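Local coordinates for protein histidinol dehydrogenase (Elizabethkingia anophelis NUHP1, PDB 6AN0) that probably catalyses the two NAD-dependent, zinc-requiring oxidations that convert L-histidinol through L-histidinaldehyde to L-histidine, the last step of histidine biosynthesis, at residues 96-101 / 147-152; 104-109 / 391-396. All blocks are in the same frame, centred on the assembly; numbering follows the deposited sequence.

Contact 1: residues 96-101 / 147-152. With EDO (1,2-ethanediol), chain C.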
loop_
_atom_site.group_PDB
_atom_site.type_symbol
_atom_site.label_atom_id
_atom_site.label_comp_id
_atom_site.label_asym_id
_atom_site.label_seq_id
_atom_site.Cartn_x
_atom_site.Cartn_y
_atom_site.Cartn_z
ATOM N N ASN A 96 -4.004 13.643 21.185
ATOM C CA ASN A 96 -5.057 13.626 20.175
ATOM C C ASN A 96 -4.721 12.682 19.034
ATOM O O ASN A 96 -5.591 11.943 18.558
ATOM C CB ASN A 96 -5.288 15.037 19.637
ATOM C CG ASN A 96 -5.978 15.926 20.639
ATOM O OD1 ASN A 96 -6.605 15.433 21.566
ATOM N ND2 ASN A 96 -5.863 17.240 20.462
ATOM N N ILE A 97 -3.469 12.715 18.567
ATOM C CA ILE A 97 -3.022 11.784 17.537
ATOM C C ILE A 97 -3.151 10.342 18.025
ATOM O O ILE A 97 -3.625 9.457 17.293
ATOM C CB ILE A 97 -1.573 12.123 17.125
ATOM C CG1 ILE A 97 -1.529 13.481 16.412
ATOM C CG2 ILE A 97 -0.983 11.012 16.242
ATOM C CD1 ILE A 97 -0.132 14.135 16.381
ATOM N N GLU A 98 -2.737 10.080 19.266
ATOM C CA GLU A 98 -2.829 8.717 19.786
ATOM C C GLU A 98 -4.281 8.267 19.865
ATOM O O GLU A 98 -4.613 7.136 19.492
ATOM C CB GLU A 98 -2.171 8.624 21.169
ATOM C CG GLU A 98 -2.094 7.186 21.691
ATOM C CD GLU A 98 -1.361 7.071 23.023
ATOM O OE1 GLU A 98 -1.126 8.113 23.670
ATOM O OE2 GLU A 98 -1.019 5.936 23.419
ATOM N N LYS A 99 -5.163 9.147 20.339
ATOM C CA LYS A 99 -6.563 8.769 20.491
ATOM C C LYS A 99 -7.192 8.420 19.143
ATOM O O LYS A 99 -7.889 7.403 19.014
ATOM C CB LYS A 99 -7.321 9.899 21.186
ATOM C CG LYS A 99 -8.734 9.549 21.582
ATOM C CD LYS A 99 -9.336 10.597 22.516
ATOM C CE LYS A 99 -10.800 10.285 22.797
ATOM N NZ LYS A 99 -11.455 11.368 23.589
ATOM N N PHE A 100 -6.943 9.240 18.120
ATOM C CA PHE A 100 -7.571 8.991 16.825
ATOM C C PHE A 100 -7.004 7.748 16.149
ATOM O O PHE A 100 -7.754 6.970 15.545
ATOM C CB PHE A 100 -7.407 10.205 15.898
ATOM C CG PHE A 100 -8.059 10.022 14.543
ATOM C CD1 PHE A 100 -9.436 9.869 14.444
ATOM C CD2 PHE A 100 -7.300 10.011 13.378
ATOM C CE1 PHE A 100 -10.064 9.705 13.207
ATOM C CE2 PHE A 100 -7.918 9.854 12.126
ATOM C CZ PHE A 100 -9.302 9.704 12.039
ATOM N N HIS A 101 -5.685 7.535 16.226
ATOM C CA HIS A 101 -5.130 6.354 15.561
ATOM C C HIS A 101 -5.445 5.075 16.318
ATOM O O HIS A 101 -5.575 4.010 15.699
ATOM C CB HIS A 101 -3.624 6.507 15.359
ATOM C CG HIS A 101 -3.292 7.493 14.291
ATOM N ND1 HIS A 101 -3.315 8.854 14.508
ATOM C CD2 HIS A 101 -3.020 7.321 12.976
ATOM C CE1 HIS A 101 -3.034 9.481 13.376
ATOM N NE2 HIS A 101 -2.857 8.573 12.430
ATOM N N LEU A 147 4.245 9.827 12.580
ATOM C CA LEU A 147 4.730 8.525 12.142
ATOM C C LEU A 147 5.092 7.622 13.306
ATOM O O LEU A 147 4.841 6.414 13.246
ATOM C CB LEU A 147 5.950 8.690 11.229
ATOM C CG LEU A 147 5.681 9.566 10.006
ATOM C CD1 LEU A 147 6.960 9.741 9.192
ATOM C CD2 LEU A 147 4.567 8.993 9.119
ATOM N N GLY A 148 5.622 8.202 14.386
ATOM C CA GLY A 148 6.025 7.395 15.529
ATOM C C GLY A 148 4.851 6.853 16.329
ATOM O O GLY A 148 4.907 5.733 16.843
ATOM N N ILE A 149 3.781 7.632 16.460
ATOM C CA ILE A 149 2.687 7.219 17.343
ATOM C C ILE A 149 1.953 6.014 16.751
ATOM O O ILE A 149 1.725 5.027 17.475
ATOM C CB ILE A 149 1.733 8.395 17.651
ATOM C CG1 ILE A 149 2.400 9.355 18.646
ATOM C CG2 ILE A 149 0.401 7.883 18.245
ATOM C CD1 ILE A 149 1.572 10.600 18.997
ATOM N N PRO A 150 1.542 6.016 15.479
ATOM C CA PRO A 150 0.857 4.815 14.979
ATOM C C PRO A 150 1.773 3.603 14.901
ATOM O O PRO A 150 1.298 2.470 15.070
ATOM C CB PRO A 150 0.335 5.239 13.593
ATOM C CG PRO A 150 1.033 6.509 13.256
ATOM C CD PRO A 150 1.388 7.157 14.547
ATOM N N ALA A 151 3.076 3.802 14.655
ATOM C CA ALA A 151 4.011 2.683 14.736
ATOM C C ALA A 151 3.976 2.037 16.114
ATOM O O ALA A 151 3.974 0.807 16.234
ATOM C CB ALA A 151 5.436 3.156 14.410
ATOM N N GLN A 152 3.977 2.852 17.170
ATOM C CA GLN A 152 3.931 2.297 18.518
ATOM C C GLN A 152 2.608 1.593 18.772
ATOM O O GLN A 152 2.588 0.486 19.320
ATOM C CB GLN A 152 4.177 3.401 19.556
ATOM C CG GLN A 152 5.601 3.953 19.549
ATOM C CD GLN A 152 6.633 2.988 20.146
ATOM O OE1 GLN A 152 6.501 1.762 20.047
ATOM N NE2 GLN A 152 7.664 3.548 20.777
HETATM C C1 EDO C . 2.415 6.483 22.032
HETATM O O1 EDO C . 1.873 5.166 21.866
HETATM C C2 EDO C . 3.936 6.439 21.992
HETATM O O2 EDO C . 4.466 5.876 23.200
#
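Ile-97 and Ile-149 meet with their side chains crossed at about a right angle, CG2 of Ile-97 lying 3.8 Å from CD1 of Ile-149. CD1 is carried there by CG1, which stands anti to the carbonyl carbon of Ile-149 (chi1 -74°) with CD1 extended beyond it. The other branch of Ile-149 turns to the backbone of the facing helix: its CG2 packs 3.7 Å from CA of Glu-98. One turn on, the His-101 ring slants across Pro-150, CD2 of the ring 4.0 Å from CB of the proline. The ring is fixed from within its own helix, since ND1 of His-101 donates to O of Ile-97 at 2.9 Å, with that oxygen in the ring plane. The same carbonyl accepts the backbone N-H of His-101 from the opposite face of its plane. Glu-98 rises at the exposed margin, where its OE2 takes a weak bond from an ethanediol, probably left by crystallisation. Phe-390 packs on Pro-150, at which the second helix is kinked. No hydrogen bond joins the segments, whose local axes cross at -43°. Helix 84-102 thus packs, mainly through apolar side chains, on 142-154, the crossover helix of a beta-alpha-beta unit between parallel strands 117-132 and 158-163.

Contact 2: residues 104-109 / 391-396. With HIS (histidine), chain U.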
loop_
_atom_site.group_PDB
_atom_site.type_symbol
_atom_site.label_atom_id
_atom_site.label_comp_id
_atom_site.label_asym_id
_atom_site.label_seq_id
_atom_site.Cartn_x
_atom_site.Cartn_y
_atom_site.Cartn_z
ATOM N N GLN A 104 -8.582 3.256 15.136
ATOM C CA GLN A 104 -8.549 2.567 13.852
ATOM C C GLN A 104 -8.312 1.067 13.990
ATOM O O GLN A 104 -8.397 0.348 12.984
ATOM C CB GLN A 104 -7.471 3.206 12.952
ATOM C CG GLN A 104 -7.735 4.707 12.693
ATOM C CD GLN A 104 -6.573 5.408 11.993
ATOM O OE1 GLN A 104 -5.519 4.808 11.767
ATOM N NE2 GLN A 104 -6.762 6.682 11.646
ATOM N N LYS A 105 -8.041 0.580 15.201
ATOM C CA LYS A 105 -7.863 -0.853 15.409
ATOM C C LYS A 105 -9.187 -1.565 15.164
ATOM O O LYS A 105 -10.239 -1.107 15.605
ATOM C CB LYS A 105 -7.381 -1.137 16.837
ATOM C CG LYS A 105 -6.029 -0.510 17.177
ATOM C CD LYS A 105 -5.519 -0.924 18.562
ATOM C CE LYS A 105 -4.115 -0.382 18.782
ATOM N NZ LYS A 105 -3.450 -0.879 20.019
ATOM N N GLU A 106 -9.129 -2.685 14.455
ATOM C CA GLU A 106 -10.322 -3.446 14.107
ATOM C C GLU A 106 -10.525 -4.600 15.078
ATOM O O GLU A 106 -9.572 -5.112 15.672
ATOM C CB GLU A 106 -10.212 -3.994 12.685
ATOM C CG GLU A 106 -10.134 -2.926 11.623
ATOM C CD GLU A 106 -10.156 -3.524 10.238
ATOM O OE1 GLU A 106 -9.134 -4.132 9.835
ATOM O OE2 GLU A 106 -11.210 -3.420 9.573
ATOM N N ASN A 107 -11.778 -5.014 15.229
ATOM C CA ASN A 107 -12.100 -6.182 16.037
ATOM C C ASN A 107 -12.086 -7.429 15.165
ATOM O O ASN A 107 -12.467 -7.383 13.993
ATOM C CB ASN A 107 -13.467 -6.027 16.702
ATOM C CG ASN A 107 -13.484 -4.928 17.740
ATOM O OD1 ASN A 107 -12.510 -4.736 18.472
ATOM N ND2 ASN A 107 -14.586 -4.194 17.807
ATOM N N LYS A 108 -11.631 -8.539 15.743
ATOM C CA LYS A 108 -11.667 -9.813 15.039
ATOM C C LYS A 108 -13.113 -10.199 14.767
ATOM O O LYS A 108 -13.980 -10.075 15.636
ATOM C CB LYS A 108 -10.966 -10.895 15.866
ATOM C CG LYS A 108 -11.015 -12.305 15.284
ATOM C CD LYS A 108 -10.039 -13.206 16.033
ATOM C CE LYS A 108 -10.419 -14.665 15.936
ATOM N NZ LYS A 108 -9.452 -15.506 16.701
ATOM N N ASN A 109 -13.375 -10.648 13.546
ATOM C CA ASN A 109 -14.744 -10.879 13.088
ATOM C C ASN A 109 -14.760 -12.182 12.293
ATOM O O ASN A 109 -14.427 -12.189 11.104
ATOM C CB ASN A 109 -15.225 -9.703 12.245
ATOM C CG ASN A 109 -16.708 -9.774 11.938
ATOM O OD1 ASN A 109 -17.444 -10.520 12.578
ATOM N ND2 ASN A 109 -17.151 -8.997 10.956
ATOM N N ILE A 391 0.903 -2.231 9.616
ATOM C CA ILE A 391 0.510 -3.599 9.914
ATOM C C ILE A 391 0.388 -4.389 8.620
ATOM O O ILE A 391 0.313 -3.831 7.524
ATOM C CB ILE A 391 -0.828 -3.649 10.684
ATOM C CG1 ILE A 391 -1.929 -2.980 9.850
ATOM C CG2 ILE A 391 -0.682 -2.954 12.020
ATOM C CD1 ILE A 391 -3.350 -3.189 10.402
ATOM N N LYS A 392 0.359 -5.711 8.773
ATOM C CA LYS A 392 -0.106 -6.636 7.753
ATOM C C LYS A 392 -1.405 -7.248 8.256
ATOM O O LYS A 392 -1.523 -7.561 9.444
ATOM C CB LYS A 392 0.919 -7.750 7.483
ATOM C CG LYS A 392 2.373 -7.300 7.205
ATOM C CD LYS A 392 3.263 -7.327 8.451
ATOM C CE LYS A 392 3.554 -8.754 8.924
ATOM N NZ LYS A 392 4.514 -8.812 10.076
ATOM N N LYS A 393 -2.377 -7.418 7.359
ATOM C CA LYS A 393 -3.636 -8.073 7.701
ATOM C C LYS A 393 -3.568 -9.496 7.165
ATOM O O LYS A 393 -3.649 -9.715 5.951
ATOM C CB LYS A 393 -4.837 -7.312 7.138
ATOM C CG LYS A 393 -4.916 -5.860 7.652
ATOM C CD LYS A 393 -6.278 -5.215 7.359
ATOM C CE LYS A 393 -6.320 -3.772 7.864
ATOM N NZ LYS A 393 -7.643 -3.119 7.609
ATOM N N ILE A 394 -3.387 -10.453 8.073
ATOM C CA ILE A 394 -3.219 -11.861 7.723
ATOM C C ILE A 394 -4.598 -12.512 7.667
ATOM O O ILE A 394 -5.406 -12.337 8.585
ATOM C CB ILE A 394 -2.316 -12.566 8.750
ATOM C CG1 ILE A 394 -0.934 -11.881 8.802
ATOM C CG2 ILE A 394 -2.196 -14.061 8.427
ATOM C CD1 ILE A 394 0.003 -12.499 9.836
ATOM N N THR A 395 -4.873 -13.283 6.612
ATOM C CA THR A 395 -6.134 -14.007 6.560
ATOM C C THR A 395 -5.957 -15.413 7.126
ATOM O O THR A 395 -4.896 -16.036 6.970
ATOM C CB THR A 395 -6.694 -14.070 5.138
ATOM O OG1 THR A 395 -5.702 -14.606 4.264
ATOM C CG2 THR A 395 -7.069 -12.662 4.665
ATOM N N PHE A 396 -6.992 -15.868 7.831
ATOM C CA PHE A 396 -7.028 -17.162 8.498
ATOM C C PHE A 396 -8.250 -17.919 8.021
ATOM O O PHE A 396 -9.326 -17.329 7.858
ATOM C CB PHE A 396 -7.118 -17.013 10.032
ATOM C CG PHE A 396 -5.857 -16.494 10.677
ATOM C CD1 PHE A 396 -4.954 -17.374 11.254
ATOM C CD2 PHE A 396 -5.589 -15.137 10.726
ATOM C CE1 PHE A 396 -3.794 -16.910 11.850
ATOM C CE2 PHE A 396 -4.420 -14.665 11.322
ATOM C CZ PHE A 396 -3.528 -15.561 11.884
HETATM N N HIS U . -9.048 -8.018 14.658
HETATM C CA HIS U . -7.676 -8.159 14.208
HETATM C C HIS U . -6.761 -8.714 15.296
HETATM O O HIS U . -5.576 -8.369 15.358
HETATM C CB HIS U . -7.151 -6.818 13.710
HETATM C CG HIS U . -7.317 -6.618 12.237
HETATM N ND1 HIS U . -7.848 -7.586 11.412
HETATM C CD2 HIS U . -7.021 -5.566 11.440
HETATM C CE1 HIS U . -7.876 -7.136 10.172
HETATM N NE2 HIS U . -7.385 -5.912 10.163
HETATM O OXT HIS U . -7.178 -9.529 16.124
#
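Charge pairing joins Glu-106 to Lys-393: NZ of the lysine donates to OE1 of the glutamate at 2.9 Å, a salt bridge in which the ammonium comes from above the carboxylate plane, 53° out of it. The two side chains cross at about a right angle. With CG anti to the carbonyl carbon (chi1 -59°) and the chain extended beyond it, Lys-393 reaches across to the loop. The stronger partner of the same NZ is Asp-388 of the second subunit, so the ammonium has two carboxylate partners, which probably favours its charged form.

Polar contacts hold a bound histidine beside this bridge. Its amino N donates to the backbone O of Glu-106 at 3.1 Å, and the ligand is also hydrogen-bonded to the backbone N of Ala-123.

Van der Waals contact completes the grip: CB of Glu-106 lies 3.8 Å from CD2 of the ligand ring, while the methylenes of Lys-393 run past the ligand's NE2, CG at 3.5 Å. Loop 104-109 and strand 391-396 thus form two walls of a histidine pocket, lined also by Arg-121 and Glu-122, at the dimer interface and distinct from the predicted catalytic site.

Contact 1 is core packing between two helices, whereas contact 2 is a partly buried bridge between a loop and a strand. They follow one another along the chain: helix 84-102, which supplies 96-101, ends just before the loop holding 104-109, and their centres lie about 17 Å apart. Their chemistry follows their place. Contact 1 joins its segments through apolar branches and a proline, without a bond between them; contact 2 joins its own through a single ion pair, with a ligand filling in alongside. Both touch the second subunit: NZ of Lys-99 hydrogen-bonds to the backbone O of Glu-112 of the second subunit, while strand 391-399 carries its sheet across the interface.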